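Local atomic coordinates of 2-oxoglutarate carboxylase small subunit (Hydrogenobacter thermophilus, PDB entry 7KCT), a protein that belongs to the biotin carboxylase family, contains an ATP-grasp domain and binds adenosine-5'-diphosphate, bicarbonate and magnesium. Residues K13-N18 / V75-E80; R154-I159 / L205-Y210; V303-T308 / G373-H378. One frame throughout, in Å; residues are numbered along the deposited sequence.

Contact 1 of 3, residues K13-N18 / V75-E80; sequences KVLVAN and VDLALE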
loop_
_atom_site.group_PDB
_atom_site.type_symbol
_atom_site.label_atom_id
_atom_site.label_comp_id
_atom_site.label_asym_id
_atom_site.label_seq_id
_atom_site.Cartn_x
_atom_site.Cartn_y
_atom_site.Cartn_z
ATOM N N LYS A 13 -5.279 7.825 25.856
ATOM C CA LYS A 13 -5.320 6.386 25.721
ATOM C C LYS A 13 -6.683 5.881 25.194
ATOM O O LYS A 13 -7.689 6.347 25.632
ATOM C CB LYS A 13 -5.014 5.739 27.061
ATOM C CG LYS A 13 -4.951 4.234 27.040
ATOM C CD LYS A 13 -4.687 3.634 28.394
ATOM C CE LYS A 13 -3.333 4.029 28.912
ATOM N NZ LYS A 13 -2.940 3.232 30.068
ATOM N N VAL A 14 -6.671 4.949 24.239
ATOM C CA VAL A 14 -7.886 4.389 23.650
ATOM C C VAL A 14 -7.819 2.875 23.812
ATOM O O VAL A 14 -6.792 2.252 23.483
ATOM C CB VAL A 14 -8.029 4.753 22.157
ATOM C CG1 VAL A 14 -9.178 3.969 21.478
ATOM C CG2 VAL A 14 -8.178 6.211 21.988
ATOM N N LEU A 15 -8.916 2.286 24.272
ATOM C CA LEU A 15 -9.125 0.841 24.268
ATOM C C LEU A 15 -9.892 0.421 22.999
ATOM O O LEU A 15 -10.914 1.029 22.628
ATOM C CB LEU A 15 -9.860 0.454 25.540
ATOM C CG LEU A 15 -10.078 -1.041 25.815
ATOM C CD1 LEU A 15 -10.291 -1.414 27.293
ATOM C CD2 LEU A 15 -11.232 -1.649 25.008
ATOM N N VAL A 16 -9.368 -0.603 22.317
ATOM C CA VAL A 16 -9.923 -1.122 21.071
ATOM C C VAL A 16 -10.681 -2.386 21.448
ATOM O O VAL A 16 -10.068 -3.378 21.847
ATOM C CB VAL A 16 -8.801 -1.415 20.069
ATOM C CG1 VAL A 16 -9.375 -1.931 18.812
ATOM C CG2 VAL A 16 -7.928 -0.144 19.845
ATOM N N ALA A 17 -12.006 -2.367 21.394
ATOM C CA ALA A 17 -12.795 -3.512 21.869
ATOM C C ALA A 17 -13.108 -4.451 20.699
ATOM O O ALA A 17 -14.243 -4.563 20.230
ATOM C CB ALA A 17 -14.064 -3.038 22.561
ATOM N N ASN A 18 -12.058 -5.034 20.130
ATOM C CA ASN A 18 -12.207 -5.853 18.923
ATOM C C ASN A 18 -10.896 -6.596 18.650
ATOM O O ASN A 18 -10.009 -6.624 19.510
ATOM C CB ASN A 18 -12.638 -5.009 17.728
ATOM C CG ASN A 18 -13.547 -5.785 16.772
ATOM O OD1 ASN A 18 -13.196 -6.858 16.258
ATOM N ND2 ASN A 18 -14.704 -5.234 16.521
ATOM N N VAL A 75 -15.918 -2.006 29.804
ATOM C CA VAL A 75 -15.976 -0.640 30.301
ATOM C C VAL A 75 -15.246 -0.512 31.626
ATOM O O VAL A 75 -14.538 0.479 31.869
ATOM C CB VAL A 75 -17.441 -0.189 30.419
ATOM C CG1 VAL A 75 -17.502 1.092 31.210
ATOM C CG2 VAL A 75 -18.002 -0.004 29.061
ATOM N N ASP A 76 -15.408 -1.498 32.501
ATOM C CA ASP A 76 -14.659 -1.531 33.748
ATOM C C ASP A 76 -13.155 -1.543 33.487
ATOM O O ASP A 76 -12.392 -0.900 34.213
ATOM C CB ASP A 76 -15.023 -2.765 34.565
ATOM C CG ASP A 76 -16.312 -2.598 35.375
ATOM O OD1 ASP A 76 -16.885 -1.481 35.398
ATOM O OD2 ASP A 76 -16.753 -3.602 35.985
ATOM N N LEU A 77 -12.702 -2.332 32.512
ATOM C CA LEU A 77 -11.257 -2.378 32.234
ATOM C C LEU A 77 -10.757 -1.030 31.762
ATOM O O LEU A 77 -9.680 -0.582 32.163
ATOM C CB LEU A 77 -10.912 -3.437 31.187
ATOM C CG LEU A 77 -9.483 -3.548 30.662
ATOM C CD1 LEU A 77 -8.577 -4.058 31.773
ATOM C CD2 LEU A 77 -9.488 -4.492 29.453
ATOM N N ALA A 78 -11.521 -0.377 30.890
ATOM C CA ALA A 78 -11.142 0.929 30.400
ATOM C C ALA A 78 -10.972 1.899 31.554
ATOM O O ALA A 78 -10.005 2.668 31.591
ATOM C CB ALA A 78 -12.204 1.462 29.427
ATOM N N LEU A 79 -11.878 1.853 32.530
ATOM C CA LEU A 79 -11.709 2.692 33.712
ATOM C C LEU A 79 -10.440 2.338 34.504
ATOM O O LEU A 79 -9.716 3.237 34.947
ATOM C CB LEU A 79 -12.946 2.595 34.604
ATOM C CG LEU A 79 -14.257 3.206 34.104
ATOM C CD1 LEU A 79 -15.393 2.842 35.095
ATOM C CD2 LEU A 79 -14.084 4.707 33.924
ATOM N N GLU A 80 -10.172 1.045 34.707
ATOM C CA GLU A 80 -9.022 0.606 35.516
ATOM C C GLU A 80 -7.679 1.037 34.927
ATOM O O GLU A 80 -6.713 1.272 35.669
ATOM C CB GLU A 80 -9.035 -0.935 35.670
ATOM C CG GLU A 80 -10.245 -1.496 36.469
ATOM C CD GLU A 80 -10.617 -2.963 36.134
ATOM O OE1 GLU A 80 -9.934 -3.636 35.324
ATOM O OE2 GLU A 80 -11.636 -3.443 36.687
#
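L15 and L77 both swing CG away from the backbone N, to the side of the carbonyl carbon (chi1 -175° and 174°). This carries each leucine end out from its backbone, so that L15 CD1 meets L77 CD2 at 3.8 Å. The two side chains cross at about a right angle. CD1 does all the touching from the L15 side. It also lies 4.1 Å from L77 CG, so it sits against the branch point of L77 as well as one methyl. The same methyl reaches the helix backbone, with L15 CD1 3.9 Å from A78 N. The small A78 side chain adds a further apolar contact, its CB 4.1 Å from L15 CD1. With just a methyl on A78, the CA atoms of L15 and A78 lie 6.5 Å apart. No hydrogen bond joins the segments, and all three touching residues are buried. One leucine of strand 13-16 therefore rests on one turn of helix 71-81.

V38 and I40 of the neighbouring strand 36-41 extend this apolar layer, touching L15 and L77 in turn. V14 and V16 point the other way and pack on helix 20-32. K13 NZ forms a salt bridge with E56 and also bonds to V81 O, at the end of the helix.

Strand 13-16 lies in the middle of a five-stranded parallel sheet, in the order 3-2-1-4-5. Helices 20-32 and 71-81 cover its two faces. This layered alpha-beta arrangement is that of the Rossmann-like N-terminal domain of biotin carboxylases.

Contact 2 of 3, residues R154-I159 / L205-Y210; sequences RIAKEI and LLLEKY. With ADP (adenosine-5'-diphosphate), chain C.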
loop_
_atom_site.group_PDB
_atom_site.type_symbol
_atom_site.label_atom_id
_atom_site.label_comp_id
_atom_site.label_asym_id
_atom_site.label_seq_id
_atom_site.Cartn_x
_atom_site.Cartn_y
_atom_site.Cartn_z
ATOM N N ARG A 154 -51.532 -11.380 3.535
ATOM C CA ARG A 154 -52.305 -10.252 3.060
ATOM C C ARG A 154 -51.415 -9.194 2.428
ATOM O O ARG A 154 -51.714 -8.701 1.341
ATOM C CB ARG A 154 -53.116 -9.662 4.215
ATOM C CG ARG A 154 -53.678 -8.258 3.889
ATOM C CD ARG A 154 -54.429 -7.608 5.068
ATOM N NE ARG A 154 -53.603 -7.114 6.176
ATOM C CZ ARG A 154 -53.065 -5.895 6.241
ATOM N NH1 ARG A 154 -53.230 -5.029 5.247
ATOM N NH2 ARG A 154 -52.348 -5.538 7.304
ATOM N N ILE A 155 -50.316 -8.828 3.088
ATOM C CA ILE A 155 -49.467 -7.785 2.560
ATOM C C ILE A 155 -48.706 -8.301 1.344
ATOM O O ILE A 155 -48.413 -7.537 0.416
ATOM C CB ILE A 155 -48.502 -7.297 3.652
ATOM C CG1 ILE A 155 -49.261 -6.843 4.906
ATOM C CG2 ILE A 155 -47.628 -6.181 3.099
ATOM C CD1 ILE A 155 -48.326 -6.364 6.022
ATOM N N ALA A 156 -48.356 -9.589 1.327
ATOM C CA ALA A 156 -47.711 -10.156 0.148
ATOM C C ALA A 156 -48.543 -9.911 -1.103
ATOM O O ALA A 156 -48.062 -9.348 -2.096
ATOM C CB ALA A 156 -47.485 -11.653 0.339
ATOM N N LYS A 157 -49.803 -10.370 -1.081
ATOM C CA LYS A 157 -50.683 -10.179 -2.231
ATOM C C LYS A 157 -50.769 -8.714 -2.611
ATOM O O LYS A 157 -50.931 -8.383 -3.790
ATOM C CB LYS A 157 -52.085 -10.732 -1.928
ATOM N N GLU A 158 -50.727 -7.825 -1.634
ATOM C CA GLU A 158 -50.790 -6.397 -1.878
ATOM C C GLU A 158 -49.578 -5.856 -2.585
ATOM O O GLU A 158 -49.698 -5.143 -3.548
ATOM C CB GLU A 158 -50.895 -5.637 -0.570
ATOM C CG GLU A 158 -52.290 -5.387 -0.053
ATOM C CD GLU A 158 -52.298 -4.896 1.385
ATOM O OE1 GLU A 158 -52.863 -5.577 2.251
ATOM O OE2 GLU A 158 -51.730 -3.840 1.657
ATOM N N ILE A 159 -48.408 -6.168 -2.068
ATOM C CA ILE A 159 -47.169 -5.704 -2.644
ATOM C C ILE A 159 -46.902 -6.353 -3.987
ATOM O O ILE A 159 -46.423 -5.742 -4.906
ATOM C CB ILE A 159 -45.983 -6.102 -1.761
ATOM C CG1 ILE A 159 -46.077 -5.481 -0.384
ATOM C CG2 ILE A 159 -44.690 -5.710 -2.431
ATOM C CD1 ILE A 159 -46.156 -3.979 -0.367
ATOM N N LEU A 205 -40.135 -10.090 12.002
ATOM C CA LEU A 205 -39.835 -10.007 10.582
ATOM C C LEU A 205 -40.559 -8.816 9.963
ATOM O O LEU A 205 -41.606 -8.386 10.449
ATOM C CB LEU A 205 -40.250 -11.297 9.863
ATOM C CG LEU A 205 -39.741 -12.604 10.487
ATOM C CD1 LEU A 205 -40.380 -13.806 9.820
ATOM C CD2 LEU A 205 -38.268 -12.691 10.404
ATOM N N LEU A 206 -39.951 -8.249 8.928
ATOM C CA LEU A 206 -40.629 -7.366 8.001
ATOM C C LEU A 206 -40.678 -8.039 6.630
ATOM O O LEU A 206 -39.958 -9.008 6.344
ATOM C CB LEU A 206 -39.940 -5.999 7.929
ATOM C CG LEU A 206 -38.529 -5.854 7.360
ATOM C CD1 LEU A 206 -38.581 -5.937 5.834
ATOM C CD2 LEU A 206 -37.910 -4.555 7.778
ATOM N N LEU A 207 -41.500 -7.473 5.764
ATOM C CA LEU A 207 -41.685 -7.975 4.414
ATOM C C LEU A 207 -41.462 -6.821 3.467
ATOM O O LEU A 207 -41.978 -5.728 3.712
ATOM C CB LEU A 207 -43.091 -8.554 4.246
ATOM C CG LEU A 207 -43.453 -9.265 2.943
ATOM C CD1 LEU A 207 -44.756 -10.064 3.145
ATOM C CD2 LEU A 207 -43.617 -8.288 1.842
ATOM N N GLU A 208 -40.689 -7.042 2.402
ATOM C CA GLU A 208 -40.599 -6.046 1.361
ATOM C C GLU A 208 -40.579 -6.689 -0.022
ATOM O O GLU A 208 -40.428 -7.891 -0.175
ATOM C CB GLU A 208 -39.375 -5.126 1.563
ATOM C CG GLU A 208 -38.029 -5.785 1.725
ATOM C CD GLU A 208 -36.909 -4.752 2.020
ATOM O OE1 GLU A 208 -37.141 -3.816 2.824
ATOM O OE2 GLU A 208 -35.790 -4.881 1.479
ATOM N N LYS A 209 -40.813 -5.850 -1.020
ATOM C CA LYS A 209 -40.779 -6.280 -2.404
ATOM C C LYS A 209 -39.406 -6.854 -2.690
ATOM O O LYS A 209 -38.385 -6.228 -2.382
ATOM C CB LYS A 209 -41.056 -5.094 -3.314
ATOM C CG LYS A 209 -40.998 -5.388 -4.795
ATOM C CD LYS A 209 -42.107 -6.328 -5.199
ATOM C CE LYS A 209 -41.715 -7.136 -6.423
ATOM N NZ LYS A 209 -42.590 -8.316 -6.574
ATOM N N TYR A 210 -39.368 -8.059 -3.229
ATOM C CA TYR A 210 -38.089 -8.567 -3.700
ATOM C C TYR A 210 -37.741 -7.908 -5.027
ATOM O O TYR A 210 -38.453 -8.099 -6.027
ATOM C CB TYR A 210 -38.097 -10.070 -3.865
ATOM C CG TYR A 210 -36.747 -10.532 -4.358
ATOM C CD1 TYR A 210 -35.627 -10.525 -3.506
ATOM C CD2 TYR A 210 -36.564 -10.926 -5.680
ATOM C CE1 TYR A 210 -34.361 -10.952 -3.956
ATOM C CE2 TYR A 210 -35.310 -11.361 -6.140
ATOM C CZ TYR A 210 -34.215 -11.370 -5.275
ATOM O OH TYR A 210 -33.003 -11.790 -5.781
HETATM P PB ADP C . -27.986 -7.434 6.590
HETATM O O1B ADP C . -27.825 -8.858 6.994
HETATM O O2B ADP C . -27.060 -6.641 5.705
HETATM O O3B ADP C . -28.635 -6.553 7.640
HETATM P PA ADP C . -29.545 -6.251 4.572
HETATM O O1A ADP C . -28.565 -5.211 4.160
HETATM O O2A ADP C . -31.014 -5.861 4.574
HETATM O O3A ADP C . -29.445 -7.513 5.492
HETATM O "O5'" ADP C . -29.643 -7.069 2.886
HETATM C "C5'" ADP C . -28.797 -8.269 2.758
HETATM C "C4'" ADP C . -28.572 -8.382 1.303
HETATM O "O4'" ADP C . -29.781 -9.018 0.827
HETATM C "C3'" ADP C . -28.453 -7.067 0.629
HETATM O "O3'" ADP C . -27.077 -6.731 0.419
HETATM C "C2'" ADP C . -29.024 -7.465 -0.731
HETATM O "O2'" ADP C . -28.097 -8.331 -1.490
HETATM C "C1'" ADP C . -30.163 -8.383 -0.390
HETATM N N9 ADP C . -31.435 -7.638 -0.227
HETATM C C8 ADP C . -31.915 -6.923 0.878
HETATM N N7 ADP C . -33.148 -6.408 0.631
HETATM C C5 ADP C . -33.440 -6.778 -0.682
HETATM C C6 ADP C . -34.563 -6.545 -1.517
HETATM N N6 ADP C . -35.611 -5.814 -1.053
HETATM N N1 ADP C . -34.595 -6.998 -2.795
HETATM C C2 ADP C . -33.511 -7.726 -3.161
HETATM N N3 ADP C . -32.392 -8.038 -2.484
HETATM C C4 ADP C . -32.390 -7.541 -1.221
#
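I159 lays its CG2 methyl against the side chain of K209, with I159 CG2 3.8 Å from K209 CB. The contact joins helix 149-159 to strand 205-209 of an antiparallel sheet in the ATP-grasp fold. The two side chains run past each other in opposite directions. K209 bends at chi2 (66°), and this brings its CD also to 3.8 Å from I159 CG2. Two residues earlier, L207 points at the helix. Its CD1 lies 4.2 Å from A156 CB, and its CD2 touches I159 CG1 more loosely.

The short axes are nearly parallel, 16° apart, and approach to 8.9 Å. On the helix, a weak R154 to E158 salt bridge spans one turn. K209 NZ bonds to G160 O and P162 O, just past the helix end, which ties strand and loop together.

The strand shows its other side to adenosine-5'-diphosphate. E208 points away from the helix, and its carboxylate also forms salt bridges with K128 and K166. Y210 CE1 approaches ADP C2 at 3.4 Å. The amino group of the base is held twice: ADP N6 bonds to K209 O at 3.1 Å and, almost straight (173°), to E208 OE2 at 2.7 Å.

Contact 3 of 3, residues V303-T308 / G373-H378; sequences VEHPVT and GIRVEH. With ADP (adenosine-5'-diphosphate), chain D.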
loop_
_atom_site.group_PDB
_atom_site.type_symbol
_atom_site.label_atom_id
_atom_site.label_comp_id
_atom_site.label_asym_id
_atom_site.label_seq_id
_atom_site.Cartn_x
_atom_site.Cartn_y
_atom_site.Cartn_z
ATOM N N VAL A 303 -16.453 -2.977 7.087
ATOM C CA VAL A 303 -15.284 -3.685 6.573
ATOM C C VAL A 303 -14.665 -2.979 5.379
ATOM O O VAL A 303 -13.444 -2.782 5.314
ATOM C CB VAL A 303 -15.703 -5.127 6.214
ATOM C CG1 VAL A 303 -14.615 -5.882 5.417
ATOM C CG2 VAL A 303 -16.020 -5.909 7.499
ATOM N N GLU A 304 -15.499 -2.539 4.444
ATOM C CA GLU A 304 -15.077 -2.076 3.138
ATOM C C GLU A 304 -14.803 -0.578 3.069
ATOM O O GLU A 304 -14.635 -0.032 1.954
ATOM C CB GLU A 304 -16.148 -2.491 2.102
ATOM C CG GLU A 304 -17.575 -1.885 2.338
ATOM C CD GLU A 304 -18.563 -2.741 3.184
ATOM O OE1 GLU A 304 -18.160 -3.618 3.974
ATOM O OE2 GLU A 304 -19.803 -2.548 3.043
ATOM N N HIS A 305 -14.676 0.093 4.215
ATOM C CA HIS A 305 -14.360 1.520 4.191
ATOM C C HIS A 305 -13.089 1.872 3.427
ATOM O O HIS A 305 -12.992 3.025 2.966
ATOM C CB HIS A 305 -14.277 2.093 5.623
ATOM C CG HIS A 305 -13.028 1.730 6.364
ATOM N ND1 HIS A 305 -12.964 0.611 7.164
ATOM C CD2 HIS A 305 -11.819 2.334 6.466
ATOM C CE1 HIS A 305 -11.748 0.516 7.693
ATOM N NE2 HIS A 305 -11.029 1.541 7.275
ATOM N N PRO A 306 -12.083 1.001 3.285
ATOM C CA PRO A 306 -10.868 1.442 2.575
ATOM C C PRO A 306 -11.092 1.829 1.122
ATOM O O PRO A 306 -10.416 2.756 0.663
ATOM C CB PRO A 306 -9.914 0.239 2.722
ATOM C CG PRO A 306 -10.325 -0.360 4.047
ATOM C CD PRO A 306 -11.858 -0.272 4.004
ATOM N N VAL A 307 -12.032 1.229 0.380
ATOM C CA VAL A 307 -12.155 1.649 -1.018
ATOM C C VAL A 307 -12.539 3.119 -1.092
ATOM O O VAL A 307 -12.100 3.850 -1.986
ATOM C CB VAL A 307 -13.156 0.775 -1.815
ATOM C CG1 VAL A 307 -12.658 -0.673 -1.921
ATOM C CG2 VAL A 307 -14.588 0.842 -1.290
ATOM N N THR A 308 -13.365 3.569 -0.161
ATOM C CA THR A 308 -13.764 4.972 -0.129
ATOM C C THR A 308 -12.608 5.876 0.241
ATOM O O THR A 308 -12.479 6.980 -0.309
ATOM C CB THR A 308 -14.924 5.164 0.845
ATOM O OG1 THR A 308 -16.059 4.399 0.385
ATOM C CG2 THR A 308 -15.238 6.694 0.950
ATOM N N GLY A 373 -0.138 1.389 -5.799
ATOM C CA GLY A 373 -1.579 1.228 -5.781
ATOM C C GLY A 373 -2.120 0.021 -5.037
ATOM O O GLY A 373 -3.301 -0.294 -5.182
ATOM N N ILE A 374 -1.320 -0.627 -4.193
ATOM C CA ILE A 374 -1.762 -1.787 -3.430
ATOM C C ILE A 374 -1.736 -1.464 -1.929
ATOM O O ILE A 374 -0.739 -0.940 -1.407
ATOM C CB ILE A 374 -0.890 -3.000 -3.785
ATOM C CG1 ILE A 374 -1.100 -3.480 -5.234
ATOM C CG2 ILE A 374 -1.150 -4.141 -2.839
ATOM C CD1 ILE A 374 -0.042 -4.522 -5.686
ATOM N N ARG A 375 -2.813 -1.800 -1.241
ATOM C CA ARG A 375 -2.891 -1.690 0.211
ATOM C C ARG A 375 -3.362 -3.026 0.741
ATOM O O ARG A 375 -4.245 -3.669 0.160
ATOM C CB ARG A 375 -3.845 -0.531 0.607
ATOM C CG ARG A 375 -4.278 -0.432 2.041
ATOM C CD ARG A 375 -5.204 0.764 2.204
ATOM N NE ARG A 375 -5.795 0.824 3.522
ATOM C CZ ARG A 375 -6.632 1.766 3.916
ATOM N NH1 ARG A 375 -7.008 2.750 3.083
ATOM N NH2 ARG A 375 -7.091 1.709 5.135
ATOM N N VAL A 376 -2.794 -3.442 1.856
ATOM C CA VAL A 376 -3.161 -4.697 2.477
ATOM C C VAL A 376 -3.555 -4.408 3.909
ATOM O O VAL A 376 -2.796 -3.752 4.635
ATOM C CB VAL A 376 -2.026 -5.730 2.446
ATOM C CG1 VAL A 376 -2.519 -7.044 3.110
ATOM C CG2 VAL A 376 -1.603 -5.995 1.033
ATOM N N GLU A 377 -4.727 -4.898 4.314
ATOM C CA GLU A 377 -5.194 -4.861 5.701
ATOM C C GLU A 377 -5.207 -6.300 6.219
ATOM O O GLU A 377 -5.976 -7.139 5.739
ATOM C CB GLU A 377 -6.576 -4.219 5.812
ATOM C CG GLU A 377 -6.631 -2.784 5.294
ATOM C CD GLU A 377 -6.143 -1.712 6.306
ATOM O OE1 GLU A 377 -6.093 -1.944 7.568
ATOM O OE2 GLU A 377 -5.811 -0.610 5.809
ATOM N N HIS A 378 -4.358 -6.598 7.199
ATOM C CA HIS A 378 -4.234 -7.996 7.583
ATOM C C HIS A 378 -3.639 -8.107 8.986
ATOM O O HIS A 378 -2.996 -7.178 9.502
ATOM C CB HIS A 378 -3.391 -8.771 6.538
ATOM C CG HIS A 378 -1.924 -8.569 6.676
ATOM N ND1 HIS A 378 -1.028 -9.621 6.734
ATOM C CD2 HIS A 378 -1.191 -7.439 6.832
ATOM C CE1 HIS A 378 0.190 -9.142 6.932
ATOM N NE2 HIS A 378 0.120 -7.821 6.977
HETATM P PB ADP D . -19.958 -4.901 6.696
HETATM O O1B ADP D . -19.002 -4.129 7.586
HETATM O O2B ADP D . -20.158 -4.536 5.242
HETATM O O3B ADP D . -21.190 -5.413 7.372
HETATM P PA ADP D . -19.838 -7.793 7.125
HETATM O O1A ADP D . -19.058 -9.063 7.168
HETATM O O2A ADP D . -21.355 -7.744 7.093
HETATM O O3A ADP D . -19.205 -6.559 6.355
HETATM O "O5'" ADP D . -19.656 -7.333 9.034
HETATM C "C5'" ADP D . -18.441 -7.952 9.635
HETATM C "C4'" ADP D . -18.670 -8.576 10.935
HETATM O "O4'" ADP D . -19.737 -8.044 11.689
HETATM C "C3'" ADP D . -19.019 -10.116 10.508
HETATM O "O3'" ADP D . -18.469 -10.929 11.399
HETATM C "C2'" ADP D . -20.588 -9.974 10.604
HETATM O "O2'" ADP D . -21.183 -11.123 10.991
HETATM C "C1'" ADP D . -20.612 -9.059 11.865
HETATM N N9 ADP D . -21.868 -8.214 12.009
HETATM C C8 ADP D . -22.483 -7.356 11.064
HETATM N N7 ADP D . -23.617 -6.770 11.532
HETATM C C5 ADP D . -23.717 -7.226 12.828
HETATM C C6 ADP D . -24.683 -6.970 13.820
HETATM N N6 ADP D . -25.744 -6.125 13.567
HETATM N N1 ADP D . -24.575 -7.557 15.057
HETATM C C2 ADP D . -23.491 -8.409 15.207
HETATM N N3 ADP D . -22.493 -8.752 14.354
HETATM C C4 ADP D . -22.642 -8.120 13.151
#
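P306 lies over one face of the R375 guanidinium group, and this packing is the main touch between the segments. P306 CB is 3.8 Å from R375 CZ, almost above the centre of the flat group. P306 CG adds a contact 4.0 Å from R375 NH2. The proline and the arginine chain cross at about a right angle. R375 reaches this far because its chain is fully extended from CG to NE, starting with CG turned opposite the backbone N (chi1 168°). Beside it, the H305 ring has P306 CD over its own face.

The salt bridge to E377 lies in the guanidinium plane. E377, two residues further on the same strand, offers one oxygen to two nitrogens. R375 NE donates to E377 OE2 at 2.7 Å, and the oxygen accepts through its anti lone pair. R375 NH2 meets the same E377 OE2 from above the carboxylate plane, 44° out of it. This side-on grip fixes the rotation of the guanidinium, which then presents its flat face to P306. R375 NH1 has a second acid partner, E309 of helix 305-312.

The segments belong to two parts of the biotin carboxylase fold: 303-308 to the ATP-grasp region and 373-378 to the C-terminal domain. Strand 374-378 pairs antiparallel with 393-401, and I398 of that strand also touches P306. On the second subunit, F372 packs on R375, and Y367 stacks on H378.

Ligand contacts come from the start of 303-308. V303 N bonds to ADP O1B at 2.8 Å, nearly straight at 168°. V303 CG2 packs 3.4 Å from ADP O3A. E304, also in this pocket, forms salt bridges with K245 and R346.

Overall arrangement
The three contacts follow one another along the chain and share no helix or strand. None touches another. Contacts 1 and 2 lie on opposite sides of the chain's centre, their own centres about 44 Å apart. Contact 3 is the most central, and its strand meets the second subunit. Contacts 1 and 3 are buried, while contact 2 is partly exposed. All three set a helix against a strand. Contacts 1 and 2 do so through apolar groups, contact 3 through a proline on a salt-bridged arginine. Contacts 2 and 3 each border a different ADP: one meets the base, the other the phosphates. No residue of contact 1 touches an ADP.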